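Local coordinates for putative sugar binding protein (Salmonella enterica subsp. enterica serovar Typhimurium, PDB 3KNZ) that probably binds a phosphosugar or related carbohydrate derivative through its SIS fold, although its precise activity and natural substrate are not established, at residues Ala68-Phe71 against Met72-Trp75. Residues are numbered along the deposited sequence; the frame is centred on the assembly and turned at random.
Sequences ARTF and MQRW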
ATOM      1  N   ALA A  68      -8.237   1.391 -11.709  1.00 24.39           N
ATOM      2  CA  ALA A  68      -9.364   0.641 -12.285  1.00 24.73           C
ATOM      3  C   ALA A  68     -10.156  -0.227 -11.289  1.00 24.56           C
ATOM      4  O   ALA A  68     -11.187  -0.801 -11.650  1.00 24.89           O
ATOM      5  CB  ALA A  68      -8.856  -0.243 -13.449  1.00 23.52           C
ATOM      6  N   ARG A  69      -9.694  -0.319 -10.047  1.00 24.14           N
ATOM      7  CA  ARG A  69     -10.339  -1.201  -9.069  1.00 24.80           C
ATOM      8  C   ARG A  69     -11.868  -1.055  -9.003  1.00 24.58           C
ATOM      9  O   ARG A  69     -12.600  -2.023  -9.224  1.00 24.09           O
ATOM     10  CB  ARG A  69      -9.723  -1.009  -7.673  1.00 25.34           C
ATOM     11  CG  ARG A  69     -10.149  -2.078  -6.649  1.00 26.74           C
ATOM     12  CD  ARG A  69      -9.456  -1.896  -5.294  1.00 29.68           C
ATOM     13  NE  ARG A  69      -9.949  -0.722  -4.574  1.00 32.21           N
ATOM     14  CZ  ARG A  69     -10.909  -0.754  -3.646  1.00 34.61           C
ATOM     15  NH1 ARG A  69     -11.479  -1.900  -3.300  1.00 37.33           N
ATOM     16  NH2 ARG A  69     -11.297   0.364  -3.045  1.00 33.71           N
ATOM     17  N   THR A  70     -12.343   0.149  -8.699  1.00 24.70           N
ATOM     18  CA  THR A  70     -13.783   0.398  -8.574  1.00 24.62           C
ATOM     19  C   THR A  70     -14.574  -0.016  -9.808  1.00 24.59           C
ATOM     20  O   THR A  70     -15.586  -0.691  -9.700  1.00 24.68           O
ATOM     21  CB  THR A  70     -14.067   1.880  -8.321  1.00 24.08           C
ATOM     22  OG1 THR A  70     -13.434   2.274  -7.102  1.00 26.43           O
ATOM     23  CG2 THR A  70     -15.566   2.132  -8.227  1.00 20.11           C
ATOM     24  N   PHE A  71     -14.105   0.403 -10.976  1.00 24.88           N
ATOM     25  CA  PHE A  71     -14.784   0.104 -12.225  1.00 24.67           C
ATOM     26  C   PHE A  71     -14.880  -1.397 -12.401  1.00 24.87           C
ATOM     27  O   PHE A  71     -15.907  -1.911 -12.831  1.00 24.67           O
ATOM     28  CB  PHE A  71     -14.037   0.734 -13.408  1.00 24.83           C
ATOM     29  CG  PHE A  71     -14.805   0.691 -14.699  1.00 23.53           C
ATOM     30  CD1 PHE A  71     -15.809   1.613 -14.946  1.00 22.39           C
ATOM     31  CD2 PHE A  71     -14.528  -0.262 -15.658  1.00 24.68           C
ATOM     32  CE1 PHE A  71     -16.521   1.589 -16.114  1.00 22.95           C
ATOM     33  CE2 PHE A  71     -15.239  -0.297 -16.835  1.00 24.24           C
ATOM     34  CZ  PHE A  71     -16.240   0.629 -17.063  1.00 23.66           C
HETATM   35  N   MSE A  72     -13.814  -2.103 -12.045  1.00 25.66           N
HETATM   36  CA  MSE A  72     -13.818  -3.551 -12.176  1.00 26.93           C
HETATM   37  C   MSE A  72     -14.758  -4.238 -11.204  1.00 26.56           C
HETATM   38  O   MSE A  72     -15.436  -5.196 -11.576  1.00 25.97           O
HETATM   39  CB  MSE A  72     -12.424  -4.124 -12.001  1.00 28.23           C
HETATM   40  CG  MSE A  72     -11.467  -3.707 -13.084  1.00 31.11           C
HETATM   41 SE   MSE A  72     -10.360  -5.231 -13.553  0.75 44.72          SE
HETATM   42  CE  MSE A  72     -11.778  -6.439 -14.094  1.00  4.17           C
ATOM     43  N   GLN A  73     -14.786  -3.771  -9.958  1.00 26.67           N
ATOM     44  CA  GLN A  73     -15.679  -4.352  -8.962  1.00 27.29           C
ATOM     45  C   GLN A  73     -17.102  -4.293  -9.444  1.00 26.58           C
ATOM     46  O   GLN A  73     -17.815  -5.286  -9.427  1.00 26.53           O
ATOM     47  CB  GLN A  73     -15.646  -3.571  -7.659  1.00 28.27           C
ATOM     48  CG  GLN A  73     -14.438  -3.748  -6.806  1.00 31.67           C
ATOM     49  CD  GLN A  73     -14.546  -2.922  -5.547  1.00 34.05           C
ATOM     50  OE1 GLN A  73     -14.645  -3.465  -4.444  1.00 39.17           O
ATOM     51  NE2 GLN A  73     -14.584  -1.601  -5.706  1.00 35.05           N
ATOM     52  N   ARG A  74     -17.505  -3.105  -9.862  1.00 26.17           N
ATOM     53  CA  ARG A  74     -18.870  -2.859 -10.291  1.00 26.90           C
ATOM     54  C   ARG A  74     -19.301  -3.767 -11.434  1.00 26.58           C
ATOM     55  O   ARG A  74     -20.301  -4.477 -11.327  1.00 26.72           O
ATOM     56  CB  ARG A  74     -19.015  -1.393 -10.709  1.00 26.62           C
ATOM     57  CG  ARG A  74     -20.439  -0.940 -10.991  1.00 28.94           C
ATOM     58  CD  ARG A  74     -20.444   0.528 -11.346  1.00 31.83           C
ATOM     59  NE  ARG A  74     -19.849   1.311 -10.273  1.00 33.65           N
ATOM     60  CZ  ARG A  74     -19.288   2.505 -10.430  1.00 36.07           C
ATOM     61  NH1 ARG A  74     -19.211   3.063 -11.634  1.00 39.50           N
ATOM     62  NH2 ARG A  74     -18.772   3.136  -9.384  1.00 34.56           N
ATOM     63  N   TRP A  75     -18.523  -3.767 -12.510  1.00 26.27           N
ATOM     64  CA  TRP A  75     -18.897  -4.509 -13.708  1.00 26.09           C
ATOM     65  C   TRP A  75     -18.572  -5.997 -13.701  1.00 26.15           C
ATOM     66  O   TRP A  75     -19.159  -6.756 -14.466  1.00 26.42           O
ATOM     67  CB  TRP A  75     -18.347  -3.808 -14.944  1.00 25.63           C
ATOM     68  CG  TRP A  75     -19.019  -2.484 -15.140  1.00 26.01           C
ATOM     69  CD1 TRP A  75     -18.462  -1.248 -15.012  1.00 25.12           C
ATOM     70  CD2 TRP A  75     -20.407  -2.269 -15.440  1.00 26.01           C
ATOM     71  NE1 TRP A  75     -19.409  -0.276 -15.244  1.00 25.12           N
ATOM     72  CE2 TRP A  75     -20.608  -0.879 -15.508  1.00 24.68           C
ATOM     73  CE3 TRP A  75     -21.493  -3.121 -15.679  1.00 26.82           C
ATOM     74  CZ2 TRP A  75     -21.844  -0.321 -15.803  1.00 25.31           C
ATOM     75  CZ3 TRP A  75     -22.721  -2.565 -15.967  1.00 25.73           C
ATOM     76  CH2 TRP A  75     -22.887  -1.181 -16.026  1.00 26.21           C
TER
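Phe71 and Trp75, one helical turn apart, meet with the indole's CD1 corner set over the centre of the phenyl face, 3.5 Å above its plane. Trp75 NE1 lies 3.5 Å from Phe71 CE1, and the phenyl and pyrrole planes are inclined at 57°, an oblique pairing. The first torsions bring the rings together: Phe71 CG is anti to its backbone N (chi1 -169°), whereas Trp75 CG lies anti to the carbonyl carbon (chi1 -67°). On another flank Arg69 and Gln73 run side by side and point the same way, Gln73 NE2 lying over one guanidinium face. Their polar ends meet on a single hydroxyl, Thr92 OG1 of the second subunit, to which Arg69 NH1 and Gln73 OE1 both hydrogen-bond; Arg69 NH2 also bonds to Met87 O of that subunit. Arg74 reaches back so that its NH2 lies 3.6 Å from Thr70 CG2, while its guanidinium forms salt bridges with Asp323 and with Glu91 of the second subunit, probably balancing its charge. Beneath these side chains four i to i+4 backbone bonds fix the spacing, from Met72 N to Ala68 O (3.0 Å) through Trp75 N to Phe71 O (3.2 Å). The turn belongs to helix 59-76, the crossover of a right-handed beta-alpha-beta unit between the parallel strands 52-56 and 80-83 of the SIS domain. Arg69, Met72 and Gln73 rest on strand 80-83, Ala68, Phe71 and Met72 pack against helix 161-179, and Phe71 and Trp75 touch helix 185-215.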